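Local coordinates for nitroreductase-like family protein (Bacillus cereus, PDB 2I7H) that belongs to the nitroreductase-like family of flavoproteins and binds flavin mononucleotide in pockets built jointly by the two subunits of its dimer, at residues R18-F23 and L126-G131; N122-A127 and G161-G166. All coordinates share one frame; numbering follows the deposited sequence.

Interaction 1: residues R18-F23 and L126-G131; sequences RSVRTF and LAWERG. With FMN (flavin mononucleotide), chain G.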
loop_
_atom_site.group_PDB
_atom_site.type_symbol
_atom_site.label_atom_id
_atom_site.label_comp_id
_atom_site.label_asym_id
_atom_site.label_seq_id
_atom_site.Cartn_x
_atom_site.Cartn_y
_atom_site.Cartn_z
ATOM N N ARG A 18 5.902 12.673 5.979
ATOM C CA ARG A 18 7.271 12.570 5.490
ATOM C C ARG A 18 7.922 11.367 6.144
ATOM O O ARG A 18 7.639 11.055 7.306
ATOM C CB ARG A 18 8.101 13.812 5.868
ATOM C CG ARG A 18 7.597 15.162 5.397
ATOM C CD ARG A 18 7.988 15.421 3.957
ATOM N NE ARG A 18 6.846 15.031 3.151
ATOM C CZ ARG A 18 5.908 15.865 2.712
ATOM N NH1 ARG A 18 5.997 17.184 2.910
ATOM N NH2 ARG A 18 4.900 15.359 2.042
ATOM N N SER A 19 8.807 10.708 5.398
ATOM C CA SER A 19 9.737 9.747 5.967
ATOM C C SER A 19 10.673 10.481 6.922
ATOM O O SER A 19 11.323 11.461 6.546
ATOM C CB SER A 19 10.536 9.068 4.854
ATOM O OG SER A 19 9.679 8.215 4.113
ATOM N N VAL A 20 10.730 10.007 8.165
ATOM C CA VAL A 20 11.541 10.636 9.195
ATOM C C VAL A 20 12.600 9.618 9.604
ATOM O O VAL A 20 12.283 8.462 9.872
ATOM C CB VAL A 20 10.649 11.096 10.379
ATOM C CG1 VAL A 20 11.478 11.468 11.588
ATOM C CG2 VAL A 20 9.785 12.261 9.946
ATOM N N ARG A 21 13.860 10.046 9.615
ATOM C CA ARG A 21 14.963 9.129 9.805
ATOM C C ARG A 21 15.763 9.482 11.051
ATOM O O ARG A 21 16.690 8.754 11.426
ATOM C CB ARG A 21 15.844 9.076 8.552
ATOM C CG ARG A 21 15.065 8.675 7.285
ATOM C CD ARG A 21 15.914 8.725 6.045
ATOM N NE ARG A 21 15.254 8.095 4.899
ATOM C CZ ARG A 21 14.543 8.731 3.965
ATOM N NH1 ARG A 21 14.367 10.034 4.016
ATOM N NH2 ARG A 21 13.996 8.060 2.963
ATOM N N THR A 22 15.415 10.604 11.675
ATOM C CA THR A 22 16.044 10.993 12.928
ATOM C C THR A 22 15.011 11.438 13.962
ATOM O O THR A 22 14.090 12.207 13.674
ATOM C CB THR A 22 17.190 12.013 12.732
ATOM O OG1 THR A 22 17.997 12.046 13.917
ATOM C CG2 THR A 22 16.662 13.416 12.403
ATOM N N PHE A 23 15.178 10.921 15.168
ATOM C CA PHE A 23 14.161 11.027 16.212
ATOM C C PHE A 23 14.649 11.702 17.471
ATOM O O PHE A 23 15.805 11.547 17.838
ATOM C CB PHE A 23 13.594 9.632 16.510
ATOM C CG PHE A 23 13.204 8.871 15.257
ATOM C CD1 PHE A 23 14.057 7.930 14.708
ATOM C CD2 PHE A 23 12.004 9.147 14.599
ATOM C CE1 PHE A 23 13.706 7.252 13.535
ATOM C CE2 PHE A 23 11.653 8.481 13.466
ATOM C CZ PHE A 23 12.509 7.527 12.925
ATOM N N LEU A 126 -1.730 6.917 10.019
ATOM C CA LEU A 126 -2.141 6.880 11.417
ATOM C C LEU A 126 -1.101 7.446 12.382
ATOM O O LEU A 126 -1.440 8.223 13.282
ATOM C CB LEU A 126 -2.525 5.442 11.802
ATOM C CG LEU A 126 -3.785 4.921 11.093
ATOM C CD1 LEU A 126 -3.865 3.418 11.056
ATOM C CD2 LEU A 126 -5.058 5.483 11.728
ATOM N N ALA A 127 0.158 7.052 12.197
ATOM C CA ALA A 127 1.239 7.530 13.043
ATOM C C ALA A 127 1.467 9.030 12.831
ATOM O O ALA A 127 1.592 9.781 13.787
ATOM C CB ALA A 127 2.548 6.684 12.817
ATOM N N TRP A 128 1.496 9.474 11.574
ATOM C CA TRP A 128 1.703 10.902 11.275
ATOM C C TRP A 128 0.687 11.790 12.015
ATOM O O TRP A 128 1.027 12.871 12.493
ATOM C CB TRP A 128 1.628 11.185 9.762
ATOM C CG TRP A 128 2.046 12.573 9.461
ATOM C CD1 TRP A 128 1.233 13.668 9.239
ATOM C CD2 TRP A 128 3.397 13.060 9.428
ATOM N NE1 TRP A 128 2.004 14.790 9.056
ATOM C CE2 TRP A 128 3.332 14.450 9.161
ATOM C CE3 TRP A 128 4.660 12.447 9.586
ATOM C CZ2 TRP A 128 4.490 15.249 9.030
ATOM C CZ3 TRP A 128 5.812 13.235 9.477
ATOM C CH2 TRP A 128 5.709 14.632 9.177
ATOM N N GLU A 129 -0.557 11.309 12.078
ATOM C CA GLU A 129 -1.673 12.011 12.723
ATOM C C GLU A 129 -1.437 12.279 14.224
ATOM O O GLU A 129 -1.837 13.326 14.742
ATOM C CB GLU A 129 -2.998 11.264 12.445
ATOM C CG GLU A 129 -4.190 11.698 13.297
ATOM C CD GLU A 129 -5.526 11.039 12.858
ATOM O OE1 GLU A 129 -5.768 9.832 13.140
ATOM O OE2 GLU A 129 -6.341 11.743 12.233
ATOM N N ARG A 130 -0.765 11.346 14.902
ATOM C CA ARG A 130 -0.401 11.496 16.326
ATOM C C ARG A 130 0.950 12.136 16.552
ATOM O O ARG A 130 1.413 12.137 17.674
ATOM C CB ARG A 130 -0.334 10.142 17.029
ATOM C CG ARG A 130 -1.442 9.206 16.726
ATOM C CD ARG A 130 -2.720 9.739 17.304
ATOM N NE ARG A 130 -3.731 8.704 17.268
ATOM C CZ ARG A 130 -4.132 8.021 18.335
ATOM N NH1 ARG A 130 -3.597 8.273 19.553
ATOM N NH2 ARG A 130 -5.081 7.092 18.166
ATOM N N GLY A 131 1.599 12.635 15.496
ATOM C CA GLY A 131 2.939 13.226 15.615
ATOM C C GLY A 131 4.130 12.272 15.585
ATOM O O GLY A 131 5.280 12.694 15.792
HETATM N N1 FMN G . 13.972 5.150 2.903
HETATM C C2 FMN G . 15.244 4.849 3.383
HETATM O O2 FMN G . 15.932 5.736 3.882
HETATM N N3 FMN G . 15.727 3.553 3.303
HETATM C C4 FMN G . 14.918 2.577 2.733
HETATM O O4 FMN G . 15.389 1.500 2.407
HETATM C C4A FMN G . 13.653 2.887 2.259
HETATM N N5 FMN G . 12.881 1.883 1.698
HETATM C C5A FMN G . 11.616 2.182 1.203
HETATM C C6 FMN G . 10.893 1.140 0.657
HETATM C C7 FMN G . 9.623 1.306 0.150
HETATM C C7M FMN G . 8.835 0.067 -0.155
HETATM C C8 FMN G . 9.059 2.579 0.183
HETATM C C8M FMN G . 7.632 2.731 -0.273
HETATM C C9 FMN G . 9.791 3.657 0.742
HETATM C C9A FMN G . 11.089 3.480 1.259
HETATM N N10 FMN G . 11.888 4.515 1.833
HETATM C C10 FMN G . 13.159 4.191 2.339
HETATM C "C1'" FMN G . 11.566 5.987 1.661
HETATM C "C2'" FMN G . 12.156 6.531 0.355
HETATM O "O2'" FMN G . 13.552 6.461 0.403
HETATM C "C3'" FMN G . 11.728 7.940 -0.133
HETATM O "O3'" FMN G . 12.696 8.955 0.046
HETATM C "C4'" FMN G . 10.468 8.501 0.476
HETATM O "O4'" FMN G . 9.461 7.526 0.579
HETATM C "C5'" FMN G . 10.003 9.667 -0.389
HETATM O "O5'" FMN G . 9.888 10.759 0.505
HETATM P P FMN G . 8.710 10.763 1.624
HETATM O O1P FMN G . 9.117 11.683 2.760
HETATM O O2P FMN G . 7.490 11.319 0.936
HETATM O O3P FMN G . 8.367 9.376 2.155
#

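Interaction 2: residues N122-A127 and G161-G166; sequences NFQLLA and GILHIG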
loop_
_atom_site.group_PDB
_atom_site.type_symbol
_atom_site.label_atom_id
_atom_site.label_comp_id
_atom_site.label_asym_id
_atom_site.label_seq_id
_atom_site.Cartn_x
_atom_site.Cartn_y
_atom_site.Cartn_z
ATOM N N ASN A 122 -1.237 2.609 5.736
ATOM C CA ASN A 122 -2.221 2.977 6.754
ATOM C C ASN A 122 -1.522 3.374 8.035
ATOM O O ASN A 122 -1.818 4.408 8.616
ATOM C CB ASN A 122 -3.098 1.785 7.112
ATOM C CG ASN A 122 -4.242 1.570 6.165
ATOM O OD1 ASN A 122 -4.575 2.402 5.320
ATOM N ND2 ASN A 122 -4.877 0.424 6.324
ATOM N N PHE A 123 -0.615 2.506 8.489
ATOM C CA PHE A 123 0.092 2.719 9.740
ATOM C C PHE A 123 0.859 4.036 9.710
ATOM O O PHE A 123 0.852 4.776 10.688
ATOM C CB PHE A 123 1.084 1.597 10.036
ATOM C CG PHE A 123 1.865 1.855 11.266
ATOM C CD1 PHE A 123 1.324 1.543 12.541
ATOM C CD2 PHE A 123 3.088 2.499 11.193
ATOM C CE1 PHE A 123 2.044 1.836 13.672
ATOM C CE2 PHE A 123 3.804 2.793 12.329
ATOM C CZ PHE A 123 3.297 2.472 13.564
ATOM N N GLN A 124 1.522 4.306 8.586
ATOM C CA GLN A 124 2.343 5.512 8.447
ATOM C C GLN A 124 1.481 6.770 8.552
ATOM O O GLN A 124 1.883 7.740 9.189
ATOM C CB GLN A 124 3.117 5.485 7.139
ATOM C CG GLN A 124 4.320 4.511 7.079
ATOM C CD GLN A 124 5.214 4.872 5.860
ATOM O OE1 GLN A 124 4.701 5.107 4.771
ATOM N NE2 GLN A 124 6.511 4.969 6.060
ATOM N N LEU A 125 0.279 6.707 7.970
ATOM C CA LEU A 125 -0.705 7.786 8.015
ATOM C C LEU A 125 -1.264 8.000 9.420
ATOM O O LEU A 125 -1.255 9.104 9.947
ATOM C CB LEU A 125 -1.845 7.503 7.012
ATOM C CG LEU A 125 -1.435 7.538 5.548
ATOM C CD1 LEU A 125 -2.615 7.193 4.605
ATOM C CD2 LEU A 125 -0.799 8.887 5.221
ATOM N N LEU A 126 -1.730 6.917 10.019
ATOM C CA LEU A 126 -2.141 6.880 11.417
ATOM C C LEU A 126 -1.101 7.446 12.382
ATOM O O LEU A 126 -1.440 8.223 13.282
ATOM C CB LEU A 126 -2.525 5.442 11.802
ATOM C CG LEU A 126 -3.785 4.921 11.093
ATOM C CD1 LEU A 126 -3.865 3.418 11.056
ATOM C CD2 LEU A 126 -5.058 5.483 11.728
ATOM N N ALA A 127 0.158 7.052 12.197
ATOM C CA ALA A 127 1.239 7.530 13.043
ATOM C C ALA A 127 1.467 9.030 12.831
ATOM O O ALA A 127 1.592 9.781 13.787
ATOM C CB ALA A 127 2.548 6.684 12.817
ATOM N N GLY A 161 8.923 -4.819 5.152
ATOM C CA GLY A 161 9.595 -3.605 5.545
ATOM C C GLY A 161 9.974 -3.619 7.000
ATOM O O GLY A 161 9.434 -4.400 7.792
ATOM N N ILE A 162 10.949 -2.777 7.345
ATOM C CA ILE A 162 11.230 -2.475 8.738
ATOM C C ILE A 162 10.877 -1.025 8.931
ATOM O O ILE A 162 11.442 -0.156 8.292
ATOM C CB ILE A 162 12.690 -2.774 9.160
ATOM C CG1 ILE A 162 13.037 -4.228 8.808
ATOM C CG2 ILE A 162 12.891 -2.434 10.690
ATOM C CD1 ILE A 162 14.366 -4.750 9.349
ATOM N N LEU A 163 9.905 -0.767 9.792
ATOM C CA LEU A 163 9.512 0.599 10.082
ATOM C C LEU A 163 10.286 1.108 11.290
ATOM O O LEU A 163 10.288 0.469 12.330
ATOM C CB LEU A 163 8.010 0.689 10.352
ATOM C CG LEU A 163 7.015 0.385 9.249
ATOM C CD1 LEU A 163 5.784 -0.127 9.942
ATOM C CD2 LEU A 163 6.719 1.661 8.437
ATOM N N HIS A 164 10.952 2.247 11.122
ATOM C CA HIS A 164 11.699 2.918 12.193
ATOM C C HIS A 164 10.876 4.112 12.640
ATOM O O HIS A 164 10.442 4.901 11.823
ATOM C CB HIS A 164 13.081 3.336 11.714
ATOM C CG HIS A 164 13.991 2.171 11.455
ATOM N ND1 HIS A 164 15.124 1.933 12.198
ATOM C CD2 HIS A 164 13.926 1.171 10.539
ATOM C CE1 HIS A 164 15.734 0.852 11.741
ATOM N NE2 HIS A 164 15.022 0.367 10.741
ATOM N N ILE A 165 10.632 4.214 13.933
ATOM C CA ILE A 165 9.539 5.039 14.435
ATOM C C ILE A 165 9.968 5.840 15.651
ATOM O O ILE A 165 10.669 5.334 16.514
ATOM C CB ILE A 165 8.334 4.160 14.863
ATOM C CG1 ILE A 165 7.938 3.198 13.749
ATOM C CG2 ILE A 165 7.141 5.021 15.311
ATOM C CD1 ILE A 165 7.301 1.897 14.246
ATOM N N GLY A 166 9.516 7.086 15.722
ATOM C CA GLY A 166 9.634 7.876 16.945
ATOM C C GLY A 166 9.185 9.300 16.724
ATOM O O GLY A 166 8.879 9.699 15.592
#

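Interaction 1: residues R18-F23 and L126-G131
The flavin-binding loop that follows helix 10-16 rests, through Arg18 and Val20, on Trp128 near the C-terminal end of helix 106-129. The indole is approached in two ways. Over one face, displaced toward the rim of the six-membered ring, sits Arg18 N, 3.5 Å from Trp128 CZ3. At the edge, near the ring plane, the methyl Val20 CG2 lies 4.1 Å from that same CZ3, its side chain meeting the tryptophan at about a right angle. With CG anti to the backbone N (chi1 -171°), Trp128 reaches out from the helix to the loop. Arg18 adds its CB 4.2 Å from Trp128 CH2, then bends at chi2 and chi3, bringing its guanidinium away from the indole and edge-on toward the FMN phosphate.

The neighbouring residues grip the cofactor. Ser19 N donates to FMN O1P at 2.8 Å in a fairly straight bond (162°), while Ser19 OG gives its proton to O3P at 2.6 Å, so one residue holds two phosphate oxygens. Arg21, extended from CG to NE, reaches the isoalloxazine: NE bonds to O2 at 2.7 Å and NH2 to N1 at 2.9 Å, the N1 lying in the guanidinium plane. Such a positive group probably draws electron density toward the N1-C2=O2 end. Gly131 closes the helix with a Schellman motif. Arg17, Lys137 and Ser138, with His46 and Asn45 of the second subunit, add further bonds to the FMN. Paired phosphate and pyrimidine contacts from one basic loop are characteristic of the FMN site in the nitroreductase family.

Interaction 2: residues N122-A127 and G161-G166
Phe123 O accepts the hydrogen bond of Ala127 N at 2.8 Å, the helical link beside a side chain that shares the main part of this contact with Leu163. From that turn of helix 106-129 the Phe123 ring projects to strand 157-167, its CG anti to the backbone N (chi1 176°). Two aliphatic branches of the strand meet the ring obliquely. Leu163 CD1 stands 4.0 Å from Phe123 CD2, the two side chains passing one another. Ile165, reaching from the strand side, puts its CD1 4.1 Å from Phe123 CE2 and equally close to CZ. Leu163 is modelled in two conformers, so its contacts are less certain than those of Ile165.

The other methyl of that leucine, CD2, is taken up by Gln124, whose CG lies 4.0 Å away and whose NE2 is slightly farther, so the aliphatic stem and the amide nitrogen both rest on it. Gln124 leads on to Cys134 and Trp136 of strand 132-137, to Arg17, and to Pro44 of the second subunit, its nearest side-chain atom about 6 Å from the nearest FMN atom. Phe123 also packs on Leu36, Leu37 and Ala40 of helix 30-40.

Segments 122-127 and 161-166 run almost parallel, at 8°, their axes 11.1 Å apart at closest approach, a helix laid along the face of an antiparallel sheet. His164 lies on the sheet's other face, where its ring meets Phe89 edge-to-face. With no hydrogen bond crossing between the segments, all contact residues buried and methyls against a ring, cohesion comes from apolar packing and shape.

Helix 106-129 serves both contacts, which share Leu126 and Ala127 and whose centres lie about 7 Å apart. Interaction 2 is core: fully buried, it seats the helix on the central sheet with hydrocarbon surfaces. Interaction 1, farther out and only partly buried, joins the end of the same helix to the cofactor loop. Phe23 bridges the two, its CD2 3.3 Å from Gly166 O, as the loop passes the end of strand 157-167. Both also touch the second subunit, which supplies part of the pocket. Neither contact has a hydrogen bond between its segments; what sets interaction 1 apart is that its loop also carries the polar groups that bind FMN.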